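Local coordinates for choline binding protein A (Lactobacillus salivarius str. Ren, PDB 5GT1) that probably acts at the bacterial cell surface as a choline-binding protein, this piece of it being a zinc-binding domain of the M23 peptidase family, at residues S134-V146 / N157-N169. Numbering follows the deposited sequence.
Sequences SHLHLGITRETNV and NGTWLDPRALIKN. With ZN (zinc ion), chain B.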
loop_
_atom_site.group_PDB
_atom_site.type_symbol
_atom_site.label_atom_id
_atom_site.label_comp_id
_atom_site.label_asym_id
_atom_site.label_seq_id
_atom_site.Cartn_x
_atom_site.Cartn_y
_atom_site.Cartn_z
ATOM N N SER A 134 -1.293 13.736 -3.278
ATOM C CA SER A 134 -1.397 13.327 -4.672
ATOM C C SER A 134 -1.471 11.809 -4.875
ATOM O O SER A 134 -1.840 11.366 -5.957
ATOM C CB SER A 134 -0.228 13.890 -5.474
ATOM O OG SER A 134 0.975 13.311 -5.014
ATOM N N HIS A 135 -1.082 11.014 -3.873
ATOM C CA HIS A 135 -1.123 9.538 -4.036
ATOM C C HIS A 135 -1.046 8.745 -2.777
ATOM O O HIS A 135 -0.558 9.219 -1.732
ATOM C CB HIS A 135 -0.018 9.045 -4.980
ATOM C CG HIS A 135 1.364 9.161 -4.394
ATOM N ND1 HIS A 135 1.945 10.353 -4.142
ATOM C CD2 HIS A 135 2.275 8.183 -4.000
ATOM C CE1 HIS A 135 3.172 10.152 -3.615
ATOM N NE2 HIS A 135 3.374 8.823 -3.530
ATOM N N LEU A 136 -1.568 7.526 -2.881
ATOM C CA LEU A 136 -1.344 6.477 -1.921
ATOM C C LEU A 136 -0.256 5.592 -2.502
ATOM O O LEU A 136 -0.296 5.256 -3.685
ATOM C CB LEU A 136 -2.626 5.646 -1.749
ATOM C CG LEU A 136 -2.475 4.260 -1.095
ATOM C CD1 LEU A 136 -2.233 4.404 0.403
ATOM C CD2 LEU A 136 -3.709 3.399 -1.358
ATOM N N HIS A 137 0.715 5.221 -1.672
ATOM C CA HIS A 137 1.639 4.136 -1.989
ATOM C C HIS A 137 1.292 2.949 -1.116
ATOM O O HIS A 137 1.246 3.053 0.128
ATOM C CB HIS A 137 3.087 4.609 -1.782
ATOM C CG HIS A 137 4.133 3.516 -1.839
ATOM N ND1 HIS A 137 5.099 3.482 -2.788
ATOM C CD2 HIS A 137 4.377 2.429 -0.987
ATOM C CE1 HIS A 137 5.907 2.417 -2.567
ATOM N NE2 HIS A 137 5.472 1.777 -1.462
ATOM N N LEU A 138 1.037 1.813 -1.764
ATOM C CA LEU A 138 0.741 0.560 -1.073
ATOM C C LEU A 138 1.926 -0.391 -1.219
ATOM O O LEU A 138 2.394 -0.618 -2.326
ATOM C CB LEU A 138 -0.520 -0.089 -1.652
ATOM C CG LEU A 138 -0.898 -1.477 -1.111
ATOM C CD1 LEU A 138 -1.282 -1.453 0.373
ATOM C CD2 LEU A 138 -2.037 -2.055 -1.949
ATOM N N GLY A 139 2.417 -0.904 -0.097
ATOM C CA GLY A 139 3.501 -1.891 -0.110
ATOM C C GLY A 139 3.026 -3.167 0.553
ATOM O O GLY A 139 2.263 -3.127 1.528
ATOM N N ILE A 140 3.467 -4.304 0.020
ATOM C CA ILE A 140 3.125 -5.602 0.587
ATOM C C ILE A 140 4.388 -6.453 0.730
ATOM O O ILE A 140 5.176 -6.552 -0.217
ATOM C CB ILE A 140 2.061 -6.352 -0.261
ATOM C CG1 ILE A 140 0.789 -5.493 -0.414
ATOM C CG2 ILE A 140 1.704 -7.682 0.415
ATOM C CD1 ILE A 140 -0.276 -6.111 -1.309
ATOM N N THR A 141 4.564 -7.069 1.903
ATOM C CA THR A 141 5.733 -7.916 2.170
ATOM C C THR A 141 5.321 -9.074 3.051
ATOM O O THR A 141 4.404 -8.941 3.868
ATOM C CB THR A 141 6.900 -7.105 2.822
ATOM O OG1 THR A 141 8.028 -7.967 3.070
ATOM C CG2 THR A 141 6.478 -6.467 4.154
ATOM N N ARG A 142 5.979 -10.227 2.910
ATOM C CA ARG A 142 5.758 -11.287 3.914
ATOM C C ARG A 142 6.525 -11.014 5.207
ATOM O O ARG A 142 6.182 -11.565 6.268
ATOM C CB ARG A 142 6.105 -12.675 3.376
ATOM C CG ARG A 142 5.113 -13.176 2.348
ATOM C CD ARG A 142 5.467 -14.584 1.913
ATOM N NE ARG A 142 4.966 -14.814 0.565
ATOM C CZ ARG A 142 3.837 -15.450 0.290
ATOM N NH1 ARG A 142 3.097 -15.936 1.280
ATOM N NH2 ARG A 142 3.456 -15.612 -0.970
ATOM N N GLU A 143 7.551 -10.161 5.118
ATOM C CA GLU A 143 8.385 -9.807 6.277
ATOM C C GLU A 143 7.526 -9.265 7.414
ATOM O O GLU A 143 6.607 -8.461 7.207
ATOM C CB GLU A 143 9.489 -8.811 5.888
ATOM C CG GLU A 143 10.375 -8.314 7.036
ATOM C CD GLU A 143 11.142 -9.432 7.736
ATOM O OE1 GLU A 143 11.971 -10.087 7.059
ATOM O OE2 GLU A 143 10.899 -9.663 8.955
ATOM N N THR A 144 7.856 -9.714 8.617
ATOM C CA THR A 144 7.080 -9.460 9.795
ATOM C C THR A 144 7.621 -8.201 10.510
ATOM O O THR A 144 6.873 -7.453 11.133
ATOM C CB THR A 144 7.082 -10.758 10.641
ATOM O OG1 THR A 144 5.740 -11.157 10.932
ATOM C CG2 THR A 144 7.906 -10.638 11.887
ATOM N N ASN A 145 8.921 -7.954 10.365
ATOM C CA ASN A 145 9.581 -6.764 10.899
ATOM C C ASN A 145 9.505 -5.681 9.833
ATOM O O ASN A 145 10.272 -5.706 8.872
ATOM C CB ASN A 145 11.046 -7.098 11.226
ATOM C CG ASN A 145 11.816 -5.930 11.823
ATOM O OD1 ASN A 145 11.399 -4.774 11.762
ATOM N ND2 ASN A 145 12.965 -6.239 12.418
ATOM N N VAL A 146 8.586 -4.732 10.006
ATOM C CA VAL A 146 8.332 -3.727 8.965
ATOM C C VAL A 146 9.544 -2.803 8.746
ATOM O O VAL A 146 9.861 -2.438 7.615
ATOM C CB VAL A 146 7.017 -2.926 9.214
ATOM C CG1 VAL A 146 7.202 -1.828 10.254
ATOM C CG2 VAL A 146 6.523 -2.305 7.917
ATOM N N ASN A 157 15.124 -7.625 -3.908
ATOM C CA ASN A 157 15.646 -8.895 -3.441
ATOM C C ASN A 157 14.563 -9.868 -2.978
ATOM O O ASN A 157 14.852 -10.838 -2.273
ATOM C CB ASN A 157 16.664 -8.655 -2.322
ATOM C CG ASN A 157 16.038 -8.050 -1.080
ATOM O OD1 ASN A 157 14.874 -7.623 -1.087
ATOM N ND2 ASN A 157 16.799 -8.029 0.009
ATOM N N GLY A 158 13.315 -9.602 -3.357
ATOM C CA GLY A 158 12.206 -10.456 -2.929
ATOM C C GLY A 158 11.519 -10.010 -1.647
ATOM O O GLY A 158 10.522 -10.605 -1.255
ATOM N N THR A 159 12.026 -8.965 -0.989
ATOM C CA THR A 159 11.381 -8.474 0.237
ATOM C C THR A 159 9.944 -7.988 -0.055
ATOM O O THR A 159 8.988 -8.415 0.594
ATOM C CB THR A 159 12.191 -7.321 0.877
ATOM O OG1 THR A 159 13.484 -7.808 1.247
ATOM C CG2 THR A 159 11.495 -6.785 2.126
ATOM N N TRP A 160 9.827 -7.098 -1.029
ATOM C CA TRP A 160 8.552 -6.491 -1.402
ATOM C C TRP A 160 7.978 -7.221 -2.573
ATOM O O TRP A 160 8.713 -7.679 -3.459
ATOM C CB TRP A 160 8.752 -5.008 -1.726
ATOM C CG TRP A 160 9.195 -4.230 -0.509
ATOM C CD1 TRP A 160 10.501 -3.827 -0.163
ATOM C CD2 TRP A 160 8.349 -3.772 0.590
ATOM N NE1 TRP A 160 10.501 -3.155 1.030
ATOM C CE2 TRP A 160 9.239 -3.092 1.542
ATOM C CE3 TRP A 160 6.983 -3.842 0.869
ATOM C CZ2 TRP A 160 8.752 -2.506 2.715
ATOM C CZ3 TRP A 160 6.511 -3.264 2.052
ATOM C CH2 TRP A 160 7.375 -2.606 2.952
ATOM N N LEU A 161 6.658 -7.353 -2.568
ATOM C CA LEU A 161 5.923 -8.063 -3.592
ATOM C C LEU A 161 5.073 -7.096 -4.402
ATOM O O LEU A 161 4.707 -6.022 -3.914
ATOM C CB LEU A 161 5.025 -9.132 -2.945
ATOM C CG LEU A 161 5.709 -10.024 -1.907
ATOM C CD1 LEU A 161 4.702 -10.882 -1.157
ATOM C CD2 LEU A 161 6.802 -10.880 -2.552
ATOM N N ASP A 162 4.755 -7.484 -5.636
ATOM C CA ASP A 162 3.962 -6.632 -6.518
ATOM C C ASP A 162 2.503 -6.609 -6.041
ATOM O O ASP A 162 1.810 -7.622 -6.155
ATOM C CB ASP A 162 4.053 -7.138 -7.964
ATOM C CG ASP A 162 3.300 -6.248 -8.949
ATOM O OD1 ASP A 162 2.595 -5.297 -8.529
ATOM O OD2 ASP A 162 3.426 -6.509 -10.158
ATOM N N PRO A 163 2.035 -5.458 -5.486
ATOM C CA PRO A 163 0.658 -5.433 -4.997
ATOM C C PRO A 163 -0.363 -5.586 -6.118
ATOM O O PRO A 163 -1.458 -6.095 -5.863
ATOM C CB PRO A 163 0.530 -4.034 -4.350
ATOM C CG PRO A 163 1.943 -3.657 -4.009
ATOM C CD PRO A 163 2.730 -4.181 -5.194
ATOM N N ARG A 164 -0.024 -5.147 -7.334
ATOM C CA ARG A 164 -0.979 -5.254 -8.447
ATOM C C ARG A 164 -1.301 -6.719 -8.738
ATOM O O ARG A 164 -2.471 -7.101 -8.803
ATOM C CB ARG A 164 -0.500 -4.551 -9.721
ATOM C CG ARG A 164 -1.569 -4.600 -10.812
ATOM C CD ARG A 164 -1.295 -3.677 -11.976
ATOM N NE ARG A 164 -0.187 -4.165 -12.770
ATOM C CZ ARG A 164 0.074 -3.778 -14.020
ATOM N NH1 ARG A 164 -0.709 -2.898 -14.654
ATOM N NH2 ARG A 164 1.125 -4.281 -14.647
ATOM N N ALA A 165 -0.251 -7.518 -8.905
ATOM C CA ALA A 165 -0.373 -8.949 -9.147
ATOM C C ALA A 165 -1.071 -9.650 -7.994
ATOM O O ALA A 165 -1.939 -10.485 -8.212
ATOM C CB ALA A 165 1.002 -9.565 -9.408
ATOM N N LEU A 166 -0.700 -9.308 -6.763
ATOM C CA LEU A 166 -1.317 -9.905 -5.581
ATOM C C LEU A 166 -2.820 -9.641 -5.439
ATOM O O LEU A 166 -3.585 -10.560 -5.168
ATOM C CB LEU A 166 -0.615 -9.431 -4.309
ATOM C CG LEU A 166 0.120 -10.482 -3.477
ATOM C CD1 LEU A 166 1.267 -11.080 -4.260
ATOM C CD2 LEU A 166 0.655 -9.849 -2.207
ATOM N N ILE A 167 -3.229 -8.380 -5.574
ATOM C CA ILE A 167 -4.642 -8.018 -5.421
ATOM C C ILE A 167 -5.454 -8.613 -6.571
ATOM O O ILE A 167 -6.527 -9.186 -6.365
ATOM C CB ILE A 167 -4.833 -6.480 -5.355
ATOM C CG1 ILE A 167 -4.232 -5.927 -4.051
ATOM C CG2 ILE A 167 -6.313 -6.126 -5.444
ATOM C CD1 ILE A 167 -3.863 -4.456 -4.132
ATOM N N LYS A 168 -4.924 -8.481 -7.776
ATOM C CA LYS A 168 -5.562 -9.041 -8.960
ATOM C C LYS A 168 -5.790 -10.559 -8.785
ATOM O O LYS A 168 -6.910 -11.050 -8.956
ATOM C CB LYS A 168 -4.652 -8.787 -10.144
ATOM C CG LYS A 168 -5.327 -8.561 -11.461
ATOM C CD LYS A 168 -4.283 -8.112 -12.486
ATOM C CE LYS A 168 -4.769 -8.388 -13.892
ATOM N NZ LYS A 168 -6.178 -7.944 -14.026
ATOM N N ASN A 169 -4.727 -11.286 -8.433
ATOM C CA ASN A 169 -4.835 -12.729 -8.226
ATOM C C ASN A 169 -5.756 -13.084 -7.058
ATOM O O ASN A 169 -6.531 -14.056 -7.129
ATOM C CB ASN A 169 -3.451 -13.374 -8.061
ATOM C CG ASN A 169 -3.491 -14.893 -8.250
ATOM O OD1 ASN A 169 -3.793 -15.393 -9.347
ATOM N ND2 ASN A 169 -3.230 -15.630 -7.179
HETATM ZN ZN ZN B . 5.578 4.760 -4.337
HETATM O O HOH W 1 5.295 6.635 -3.339
HETATM O O HOH W 2 5.045 -3.914 -2.311
HETATM O O HOH W 3 8.120 -10.983 1.069
HETATM O O HOH W 4 7.638 5.114 -3.409
HETATM O O HOH W 5 6.563 6.751 -5.522
#
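Thr-141 OG1 donates to Thr-159 O at 2.7 Å, reaching that carbonyl from above its plane, and accepts from Glu-143 N in an ST turn. A hydroxyl can do both, and chi1 of 180°, with OG1 anti to the backbone N, aims it at these partners. One direct backbone bond, Leu-161 N to Ile-140 O (2.9 Å, 167°), joins the two segments, while water 2 bridges Ile-140 N and Leu-161 O, and water 3 links Arg-142 N with Thr-159 O.

The Trp-160 ring carries Thr-141 CB over one face, a CH-pi contact 4.2 Å from the centroid of its six-membered ring, and its edge lies along Gly-139, where a CB would collide with CZ3. A valine in place of Thr-141 would probably leave Thr-159 O and Glu-143 N without their hydroxyl partner.

Apolar side chains suit the buried helical side: branched Ile-140 lays CD1 on Pro-163 CB (3.8 Å) and CG2 on Leu-166 CD2 (3.6 Å), while Leu-138 CD2 meets Ile-167 CD1 tip to tip at 3.7 Å. Asp-162 OD1 accepts from Arg-164 N as N-cap of helix 163-173.

His-137 ND1 of the M23 HxH motif binds zinc with His-57 and Asp-61 of HxxxD; His-135 NE2 meets a zinc-bound water. Strand 135-141 runs between strands 56-63 and 101-108, at 77° to residues 163-169 of the helix, and helix 146-151 receives Trp-160 NE1 at Ala-149 O.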